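Insecticidal Delta-Endotoxin Cry8Ea1 (PDB 3EB7) is toxic to the underground larvae of Holotrichia parallela, probably by binding gut receptors and forming membrane pores as in other three-domain Cry toxins. Local coordinates at residues P28-Y33 and A88-Q93; S290-S295 and L351-S356; D438-V443 and R488-S493. One frame throughout, in Å; residues are numbered along the deposited sequence.

The three contacts share no helix or strand, and each is only partly buried. Contact 1 joins two antiparallel helices of the N-terminal domain through mostly apolar side chains, one of them a tyrosine ring, without a hydrogen bond between its segments. Contact 2 lies farthest out, about 42 Å from the chain centre, and brings two hairpin ends together through aromatic packing, again without a cross-segment hydrogen bond. Contact 3, about 20 Å from that centre, is the polar one: a short parallel strand pairing reinforced by asparagine side chains. Contacts 1 and 2 lie on opposite sides of the chain centre, with their own centres about 64 Å apart; contacts 1 and 3 are about 33 Å apart between centres.

Contact 1. Residues P28-Y33 and A88-Q93; sequences PIVSLY and ALEEWQ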
loop_
_atom_site.group_PDB
_atom_site.type_symbol
_atom_site.label_atom_id
_atom_site.label_comp_id
_atom_site.label_asym_id
_atom_site.label_seq_id
_atom_site.Cartn_x
_atom_site.Cartn_y
_atom_site.Cartn_z
ATOM N N PRO A 28 13.659 6.237 -19.962
ATOM C CA PRO A 28 12.629 5.983 -18.942
ATOM C C PRO A 28 12.415 7.144 -17.951
ATOM O O PRO A 28 11.267 7.445 -17.633
ATOM C CB PRO A 28 13.154 4.745 -18.229
ATOM C CG PRO A 28 13.941 4.019 -19.319
ATOM C CD PRO A 28 14.633 5.126 -20.041
ATOM N N ILE A 29 13.501 7.795 -17.508
ATOM C CA ILE A 29 13.448 8.877 -16.543
ATOM C C ILE A 29 12.785 10.130 -17.145
ATOM O O ILE A 29 12.019 10.828 -16.466
ATOM C CB ILE A 29 14.861 9.131 -15.894
ATOM C CG1 ILE A 29 15.185 8.011 -14.895
ATOM C CG2 ILE A 29 14.998 10.525 -15.194
ATOM C CD1 ILE A 29 16.571 8.044 -14.416
ATOM N N VAL A 30 13.041 10.392 -18.425
ATOM C CA VAL A 30 12.428 11.546 -19.098
ATOM C C VAL A 30 10.927 11.304 -19.265
ATOM O O VAL A 30 10.099 12.181 -18.971
ATOM C CB VAL A 30 13.115 11.834 -20.442
ATOM C CG1 VAL A 30 12.304 12.835 -21.296
ATOM C CG2 VAL A 30 14.510 12.366 -20.178
ATOM N N SER A 31 10.604 10.091 -19.694
ATOM C CA SER A 31 9.258 9.604 -19.833
ATOM C C SER A 31 8.442 9.644 -18.513
ATOM O O SER A 31 7.247 9.972 -18.508
ATOM C CB SER A 31 9.345 8.169 -20.393
ATOM O OG SER A 31 8.148 7.431 -20.142
ATOM N N LEU A 32 9.096 9.276 -17.414
ATOM C CA LEU A 32 8.539 9.314 -16.073
ATOM C C LEU A 32 8.193 10.745 -15.636
ATOM O O LEU A 32 7.086 10.992 -15.190
ATOM C CB LEU A 32 9.545 8.679 -15.095
ATOM C CG LEU A 32 9.309 8.777 -13.586
ATOM C CD1 LEU A 32 7.913 8.217 -13.191
ATOM C CD2 LEU A 32 10.422 8.022 -12.864
ATOM N N TYR A 33 9.145 11.663 -15.739
ATOM C CA TYR A 33 8.935 13.097 -15.454
ATOM C C TYR A 33 7.824 13.700 -16.294
ATOM O O TYR A 33 7.033 14.522 -15.815
ATOM C CB TYR A 33 10.218 13.914 -15.680
ATOM C CG TYR A 33 11.111 13.957 -14.475
ATOM C CD1 TYR A 33 12.393 13.395 -14.491
ATOM C CD2 TYR A 33 10.663 14.527 -13.302
ATOM C CE1 TYR A 33 13.212 13.411 -13.360
ATOM C CE2 TYR A 33 11.466 14.556 -12.170
ATOM C CZ TYR A 33 12.735 13.993 -12.203
ATOM O OH TYR A 33 13.482 14.064 -11.052
ATOM N N ALA A 88 15.010 21.007 -20.406
ATOM C CA ALA A 88 16.467 20.915 -20.315
ATOM C C ALA A 88 17.005 19.460 -20.353
ATOM O O ALA A 88 18.070 19.208 -20.936
ATOM C CB ALA A 88 16.995 21.683 -19.093
ATOM N N LEU A 89 16.267 18.517 -19.754
ATOM C CA LEU A 89 16.568 17.089 -19.886
ATOM C C LEU A 89 16.347 16.581 -21.308
ATOM O O LEU A 89 17.073 15.691 -21.760
ATOM C CB LEU A 89 15.706 16.255 -18.951
ATOM C CG LEU A 89 16.046 16.232 -17.465
ATOM C CD1 LEU A 89 14.826 15.758 -16.676
ATOM C CD2 LEU A 89 17.269 15.346 -17.188
ATOM N N GLU A 90 15.340 17.109 -22.005
ATOM C CA GLU A 90 15.051 16.632 -23.353
ATOM C C GLU A 90 16.108 17.146 -24.306
ATOM O O GLU A 90 16.562 16.408 -25.173
ATOM C CB GLU A 90 13.638 17.015 -23.812
ATOM C CG GLU A 90 12.520 16.217 -23.125
ATOM C CD GLU A 90 11.120 16.863 -23.237
ATOM O OE1 GLU A 90 11.007 18.057 -23.620
ATOM O OE2 GLU A 90 10.115 16.168 -22.934
ATOM N N GLU A 91 16.522 18.400 -24.113
ATOM C CA GLU A 91 17.573 18.991 -24.929
ATOM C C GLU A 91 18.978 18.478 -24.578
ATOM O O GLU A 91 19.879 18.537 -25.406
ATOM C CB GLU A 91 17.501 20.525 -24.940
ATOM C CG GLU A 91 16.411 21.116 -25.882
ATOM C CD GLU A 91 16.225 20.347 -27.239
ATOM O OE1 GLU A 91 17.201 20.267 -28.036
ATOM O OE2 GLU A 91 15.096 19.830 -27.505
ATOM N N TRP A 92 19.161 17.965 -23.361
ATOM C CA TRP A 92 20.383 17.245 -23.007
ATOM C C TRP A 92 20.435 15.881 -23.684
ATOM O O TRP A 92 21.463 15.516 -24.250
ATOM C CB TRP A 92 20.534 17.084 -21.487
ATOM C CG TRP A 92 21.696 16.216 -21.069
ATOM C CD1 TRP A 92 23.018 16.409 -21.383
ATOM C CD2 TRP A 92 21.651 15.040 -20.250
ATOM N NE1 TRP A 92 23.793 15.412 -20.836
ATOM C CE2 TRP A 92 22.989 14.564 -20.127
ATOM C CE3 TRP A 92 20.619 14.329 -19.627
ATOM C CZ2 TRP A 92 23.320 13.415 -19.398
ATOM C CZ3 TRP A 92 20.943 13.182 -18.905
ATOM C CH2 TRP A 92 22.290 12.735 -18.794
ATOM N N GLN A 93 19.324 15.143 -23.616
ATOM C CA GLN A 93 19.241 13.764 -24.113
ATOM C C GLN A 93 19.581 13.674 -25.604
ATOM O O GLN A 93 19.976 12.604 -26.079
ATOM C CB GLN A 93 17.857 13.143 -23.823
ATOM C CG GLN A 93 17.722 11.626 -24.183
ATOM C CD GLN A 93 16.267 11.057 -24.114
ATOM O OE1 GLN A 93 15.312 11.747 -23.745
ATOM N NE2 GLN A 93 16.122 9.786 -24.481
#
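The Tyr33 ring meets Leu89 obliquely, its CD1 lying 4.0 Å from Leu89 CD1, while the flat amide of Gln93 brings its oxygen to the methyls of Val30. Both pairs belong to the α-helical bundle of the N-terminal domain, the part of three-domain Cry toxins generally held to form the pore. Helices 26-40 and 65-93 run nearly antiparallel here, with their local axes at 157° and 10.6 Å apart at closest approach. At that separation side chains make the contact, and no hydrogen bond links the two segments. Tyr33 and Leu89 approach at about a right angle on the buried side. The ring is held at its far end by a hydrogen bond from Tyr33 OH to Asp149 of helix 133-153, and Leu89 also packs on Val105 of helix 99-119, which ties this pair to the rest of the bundle.

Val30 points at the other helix and divides its two methyls among several partners. With CG1 anti to the backbone N (chi1 168°), that methyl rests against the aliphatic part of Glu90, 3.9 Å from Glu90 CG. The other methyl, CG2, faces Leu89 CB at 4.2 Å. Gln93, exposed to solvent, reaches across in a fully extended conformation, and its OE1 stops 3.7 Å from Val30 CG2.

Contact 2. Residues S290-S295 and L351-S356; sequences SSFSAS and LFAYTS
Two hairpin ends meet in the β-prism domain, whose apical loops are implicated in receptor recognition in related Cry toxins; a similar role is possible here. Phe292, near the end of strand 278-292, carries the contact. Its CG stands anti to the backbone N (chi1 173°), which sends the ring across to residues 352-354 of the other hairpin. Ala353 lies over one face in a CH-pi contact, with its CA 3.7 Å from the ring centroid and only 9° off the normal, while its methyl lies over the same face, displaced toward the rim, with Ala353 CB 3.7 Å from Phe292 CD1. Ser293 CB comes over the opposite face, displaced toward the rim, so the ring is flanked by backbone-proximal carbons of both loops.

The outer edge of the same ring is directed into the face of Tyr354. This is a T-shaped pair, with planes at 87° and centroids 4.6 Å apart; Phe292 CZ stands over the centre of the tyrosine ring, and Phe292 CE1 reaches within 3.4 Å of Tyr354 CD1. On the side of Ala353, the carbonyl oxygen Phe352 O approaches Phe292 CD2 obliquely at 3.2 Å.

Leu351 extends one methyl toward strand 278-292. Leu351 CD2 lies 4.0 Å from Phe292 CB and also touches the backbone of Ser290, beginning the buried part of the contact.

The loop after strand 340-352 is closed by a backbone bond from Ala353 N to Ser356 O, 3.0 Å long. Strand 278-292 pairs with strand 296-310, and strand 340-352 with strand 357-369, so the contact joins two separate antiparallel sheets at their ends; Leu351 packs on Leu298 of one and Tyr358 of the other.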
loop_
_atom_site.group_PDB
_atom_site.type_symbol
_atom_site.label_atom_id
_atom_site.label_comp_id
_atom_site.label_asym_id
_atom_site.label_seq_id
_atom_site.Cartn_x
_atom_site.Cartn_y
_atom_site.Cartn_z
ATOM N N SER A 290 -36.500 -10.355 4.699
ATOM C CA SER A 290 -37.281 -9.473 5.567
ATOM C C SER A 290 -38.398 -8.903 4.721
ATOM O O SER A 290 -38.185 -8.504 3.584
ATOM C CB SER A 290 -36.421 -8.329 6.062
ATOM O OG SER A 290 -35.272 -8.827 6.701
ATOM N N SER A 291 -39.600 -8.884 5.258
ATOM C CA SER A 291 -40.712 -8.401 4.465
ATOM C C SER A 291 -41.568 -7.427 5.217
ATOM O O SER A 291 -41.736 -7.469 6.446
ATOM C CB SER A 291 -41.579 -9.530 3.903
ATOM O OG SER A 291 -42.453 -10.029 4.894
ATOM N N PHE A 292 -42.145 -6.532 4.464
ATOM C CA PHE A 292 -43.056 -5.558 4.974
ATOM C C PHE A 292 -44.219 -5.456 4.019
ATOM O O PHE A 292 -44.023 -5.210 2.875
ATOM C CB PHE A 292 -42.376 -4.190 5.091
ATOM C CG PHE A 292 -43.300 -3.139 5.445
ATOM C CD1 PHE A 292 -44.024 -3.233 6.593
ATOM C CD2 PHE A 292 -43.549 -2.118 4.591
ATOM C CE1 PHE A 292 -44.915 -2.306 6.909
ATOM C CE2 PHE A 292 -44.446 -1.181 4.908
ATOM C CZ PHE A 292 -45.127 -1.271 6.072
ATOM N N SER A 293 -45.440 -5.620 4.483
ATOM C CA SER A 293 -46.548 -5.535 3.563
ATOM C C SER A 293 -46.386 -6.512 2.413
ATOM O O SER A 293 -45.493 -7.303 2.386
ATOM C CB SER A 293 -46.643 -4.119 2.977
ATOM O OG SER A 293 -47.962 -3.723 2.799
ATOM N N ALA A 294 -47.231 -6.377 1.417
ATOM C CA ALA A 294 -47.479 -7.444 0.487
ATOM C C ALA A 294 -46.444 -7.503 -0.612
ATOM O O ALA A 294 -46.102 -8.548 -1.091
ATOM C CB ALA A 294 -48.880 -7.349 -0.066
ATOM N N SER A 295 -45.928 -6.360 -0.997
ATOM C CA SER A 295 -45.037 -6.297 -2.172
ATOM C C SER A 295 -43.666 -5.705 -1.888
ATOM O O SER A 295 -42.885 -5.480 -2.791
ATOM C CB SER A 295 -45.730 -5.503 -3.286
ATOM O OG SER A 295 -46.728 -4.608 -2.749
ATOM N N LEU A 351 -35.059 -1.589 3.929
ATOM C CA LEU A 351 -36.492 -1.842 3.850
ATOM C C LEU A 351 -37.192 -0.998 4.932
ATOM O O LEU A 351 -36.957 -1.202 6.131
ATOM C CB LEU A 351 -36.828 -3.347 4.000
ATOM C CG LEU A 351 -38.321 -3.747 3.962
ATOM C CD1 LEU A 351 -38.890 -3.688 2.534
ATOM C CD2 LEU A 351 -38.564 -5.118 4.551
ATOM N N PHE A 352 -38.069 -0.077 4.497
ATOM C CA PHE A 352 -38.861 0.758 5.432
ATOM C C PHE A 352 -40.184 0.101 5.846
ATOM O O PHE A 352 -41.049 -0.187 5.013
ATOM C CB PHE A 352 -39.108 2.156 4.851
ATOM C CG PHE A 352 -37.842 2.898 4.470
ATOM C CD1 PHE A 352 -37.403 2.933 3.158
ATOM C CD2 PHE A 352 -37.099 3.570 5.421
ATOM C CE1 PHE A 352 -36.281 3.662 2.804
ATOM C CE2 PHE A 352 -35.955 4.288 5.076
ATOM C CZ PHE A 352 -35.538 4.327 3.779
ATOM N N ALA A 353 -40.309 -0.171 7.140
ATOM C CA ALA A 353 -41.490 -0.783 7.722
ATOM C C ALA A 353 -42.150 0.276 8.641
ATOM O O ALA A 353 -41.566 1.337 8.876
ATOM C CB ALA A 353 -41.086 -2.018 8.502
ATOM N N TYR A 354 -43.356 0.010 9.128
ATOM C CA TYR A 354 -44.153 1.044 9.833
ATOM C C TYR A 354 -43.405 1.702 10.972
ATOM O O TYR A 354 -43.451 2.936 11.113
ATOM C CB TYR A 354 -45.478 0.489 10.344
ATOM C CG TYR A 354 -46.479 0.185 9.257
ATOM C CD1 TYR A 354 -47.145 -1.053 9.223
ATOM C CD2 TYR A 354 -46.776 1.137 8.244
ATOM C CE1 TYR A 354 -48.090 -1.355 8.210
ATOM C CE2 TYR A 354 -47.726 0.852 7.208
ATOM C CZ TYR A 354 -48.377 -0.403 7.207
ATOM O OH TYR A 354 -49.323 -0.703 6.224
ATOM N N THR A 355 -42.670 0.880 11.738
ATOM C CA THR A 355 -42.005 1.328 12.965
ATOM C C THR A 355 -40.483 1.026 13.035
ATOM O O THR A 355 -39.808 1.416 13.996
ATOM C CB THR A 355 -42.703 0.702 14.185
ATOM O OG1 THR A 355 -42.896 -0.707 13.940
ATOM C CG2 THR A 355 -44.097 1.351 14.440
ATOM N N SER A 356 -39.935 0.347 12.027
ATOM C CA SER A 356 -38.495 0.064 12.000
ATOM C C SER A 356 -37.892 0.101 10.588
ATOM O O SER A 356 -38.608 0.133 9.584
ATOM C CB SER A 356 -38.196 -1.289 12.688
ATOM O OG SER A 356 -38.938 -2.352 12.103
#

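Contact 3. Residues D438-V443 and R488-S493; sequences DRTNTV and RLNINS. With SO4 (sulfate ion), chain D.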
loop_
_atom_site.group_PDB
_atom_site.type_symbol
_atom_site.label_atom_id
_atom_site.label_comp_id
_atom_site.label_asym_id
_atom_site.label_seq_id
_atom_site.Cartn_x
_atom_site.Cartn_y
_atom_site.Cartn_z
ATOM N N ASP A 438 2.271 -10.024 -5.815
ATOM C CA ASP A 438 1.954 -11.068 -6.764
ATOM C C ASP A 438 1.444 -12.334 -6.077
ATOM O O ASP A 438 1.539 -12.477 -4.871
ATOM C CB ASP A 438 3.141 -11.322 -7.741
ATOM C CG ASP A 438 4.339 -12.048 -7.095
ATOM O OD1 ASP A 438 4.309 -12.466 -5.910
ATOM O OD2 ASP A 438 5.346 -12.213 -7.810
ATOM N N ARG A 439 0.924 -13.240 -6.890
ATOM C CA ARG A 439 0.341 -14.502 -6.468
ATOM C C ARG A 439 1.322 -15.663 -6.372
ATOM O O ARG A 439 1.003 -16.705 -5.797
ATOM C CB ARG A 439 -0.743 -14.881 -7.475
ATOM C CG ARG A 439 -1.911 -13.919 -7.488
ATOM C CD ARG A 439 -3.022 -14.515 -8.370
ATOM N NE ARG A 439 -4.231 -13.813 -8.033
ATOM C CZ ARG A 439 -5.168 -14.268 -7.225
ATOM N NH1 ARG A 439 -5.080 -15.487 -6.720
ATOM N NH2 ARG A 439 -6.211 -13.490 -6.948
ATOM N N THR A 440 2.512 -15.473 -6.923
ATOM C CA THR A 440 3.417 -16.574 -7.254
ATOM C C THR A 440 4.787 -16.472 -6.588
ATOM O O THR A 440 5.610 -17.410 -6.715
ATOM C CB THR A 440 3.674 -16.604 -8.809
ATOM O OG1 THR A 440 3.956 -15.273 -9.254
ATOM C CG2 THR A 440 2.447 -17.142 -9.607
ATOM N N ASN A 441 5.065 -15.342 -5.919
ATOM C CA ASN A 441 6.441 -15.075 -5.450
ATOM C C ASN A 441 7.513 -15.381 -6.531
ATOM O O ASN A 441 8.423 -16.213 -6.344
ATOM C CB ASN A 441 6.741 -15.842 -4.158
ATOM C CG ASN A 441 5.929 -15.354 -2.986
ATOM O OD1 ASN A 441 5.655 -14.156 -2.865
ATOM N ND2 ASN A 441 5.538 -16.280 -2.108
ATOM N N THR A 442 7.381 -14.702 -7.662
ATOM C CA THR A 442 8.271 -14.860 -8.798
ATOM C C THR A 442 9.611 -14.250 -8.464
ATOM O O THR A 442 9.667 -13.167 -7.904
ATOM C CB THR A 442 7.682 -14.179 -10.064
ATOM O OG1 THR A 442 6.442 -14.807 -10.387
ATOM C CG2 THR A 442 8.609 -14.287 -11.291
ATOM N N VAL A 443 10.680 -14.957 -8.829
ATOM C CA VAL A 443 12.066 -14.476 -8.707
ATOM C C VAL A 443 12.586 -14.240 -10.122
ATOM O O VAL A 443 12.605 -15.175 -10.953
ATOM C CB VAL A 443 12.962 -15.507 -7.927
ATOM C CG1 VAL A 443 14.398 -15.007 -7.734
ATOM C CG2 VAL A 443 12.354 -15.801 -6.574
ATOM N N ARG A 488 7.270 -20.007 -0.467
ATOM C CA ARG A 488 7.212 -20.784 -1.699
ATOM C C ARG A 488 7.427 -19.872 -2.890
ATOM O O ARG A 488 6.826 -18.787 -2.969
ATOM C CB ARG A 488 5.879 -21.505 -1.762
ATOM C CG ARG A 488 5.169 -21.397 -3.108
ATOM C CD ARG A 488 4.811 -22.799 -3.650
ATOM N NE ARG A 488 5.957 -23.701 -3.473
ATOM C CZ ARG A 488 6.976 -23.775 -4.320
ATOM N NH1 ARG A 488 6.979 -23.001 -5.429
ATOM N NH2 ARG A 488 7.975 -24.629 -4.049
ATOM N N LEU A 489 8.316 -20.280 -3.785
ATOM C CA LEU A 489 8.794 -19.406 -4.859
ATOM C C LEU A 489 8.682 -19.992 -6.283
ATOM O O LEU A 489 8.764 -21.209 -6.480
ATOM C CB LEU A 489 10.256 -19.037 -4.611
ATOM C CG LEU A 489 10.777 -18.522 -3.266
ATOM C CD1 LEU A 489 12.308 -18.568 -3.332
ATOM C CD2 LEU A 489 10.252 -17.095 -3.001
ATOM N N ASN A 490 8.512 -19.114 -7.270
ATOM C CA ASN A 490 8.564 -19.513 -8.655
ATOM C C ASN A 490 9.763 -18.866 -9.314
ATOM O O ASN A 490 9.804 -17.628 -9.453
ATOM C CB ASN A 490 7.232 -19.246 -9.386
ATOM C CG ASN A 490 6.152 -20.279 -9.002
ATOM O OD1 ASN A 490 6.150 -21.412 -9.513
ATOM N ND2 ASN A 490 5.260 -19.907 -8.058
ATOM N N ILE A 491 10.761 -19.702 -9.670
ATOM C CA ILE A 491 12.046 -19.163 -10.157
ATOM C C ILE A 491 11.999 -19.072 -11.703
ATOM O O ILE A 491 11.788 -20.088 -12.403
ATOM C CB ILE A 491 13.320 -19.979 -9.660
ATOM C CG1 ILE A 491 13.267 -20.410 -8.162
ATOM C CG2 ILE A 491 14.636 -19.263 -10.013
ATOM C CD1 ILE A 491 13.076 -19.305 -7.133
ATOM N N ASN A 492 12.168 -17.857 -12.222
ATOM C CA ASN A 492 12.290 -17.657 -13.667
ATOM C C ASN A 492 13.650 -18.145 -14.214
ATOM O O ASN A 492 14.646 -18.250 -13.486
ATOM C CB ASN A 492 12.086 -16.198 -14.036
ATOM C CG ASN A 492 10.616 -15.772 -14.024
ATOM O OD1 ASN A 492 9.704 -16.570 -13.818
ATOM N ND2 ASN A 492 10.395 -14.496 -14.248
ATOM N N SER A 493 13.703 -18.447 -15.498
ATOM C CA SER A 493 14.903 -19.057 -16.015
ATOM C C SER A 493 16.040 -17.997 -16.108
ATOM O O SER A 493 15.757 -16.774 -16.158
ATOM C CB SER A 493 14.603 -19.726 -17.363
ATOM O OG SER A 493 14.934 -18.845 -18.399
HETATM S S SO4 D . 10.836 -18.834 -17.637
HETATM O O1 SO4 D . 9.419 -18.581 -17.892
HETATM O O2 SO4 D . 10.965 -19.793 -16.534
HETATM O O3 SO4 D . 11.439 -19.421 -18.837
HETATM O O4 SO4 D . 11.474 -17.551 -17.307
HETATM O O HOH W 1 6.756 -17.004 -12.063
#
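Loop 438-441 leads into the two-residue edge strand 442-443, which pairs in parallel with strand 482-491 in a mixed sheet of the C-terminal β-sandwich domain. Asp438 prepares the approach: its OD1 accepts from Asn441 N in an Asx motif, its OD2 takes Thr442 N, and Lys455 forms a salt bridge with it. Thr440 then offers its carbonyl oxygen to the side chain of Asn490. The bond from Asn490 ND2 to Thr440 O is 2.9 Å long and nearly straight at 168°, lying on a carbonyl lone pair and in the amide plane of the asparagine.

Asn441 answers in the reverse direction, donating from ND2 to Arg488 O at 2.9 Å, while its OD1 accepts from Lys455. Its own carbonyl oxygen accepts from Asn490 N. Thr442 shares a face of the sheet with Asn490. With OG1 beside the backbone N (chi1 -61°), CG2 stands anti to that nitrogen and lies 3.5 Å from Asn492 ND2, and OG1 meets Thr440 OG1 at 2.8 Å and a water. Val443 turns to the other face, side by side with Ile491, with Val443 CG2 and Ile491 CD1 3.6 Å apart. Its backbone continues the parallel pairing through Val443 N to Asn490 O and Asn492 N to Val443 O. Just beyond, Ser493 N binds a sulfate, probably from the crystallisation liquor, at 3.0 Å from its O4.

Two asparagine amides thus extend the backbone pairing beyond the two-residue strand. Lys455, bonded to both Asp438 and Asn441, would help fix the turn and the Asn441 amide, while Gln559 holds OD1 of Asn490.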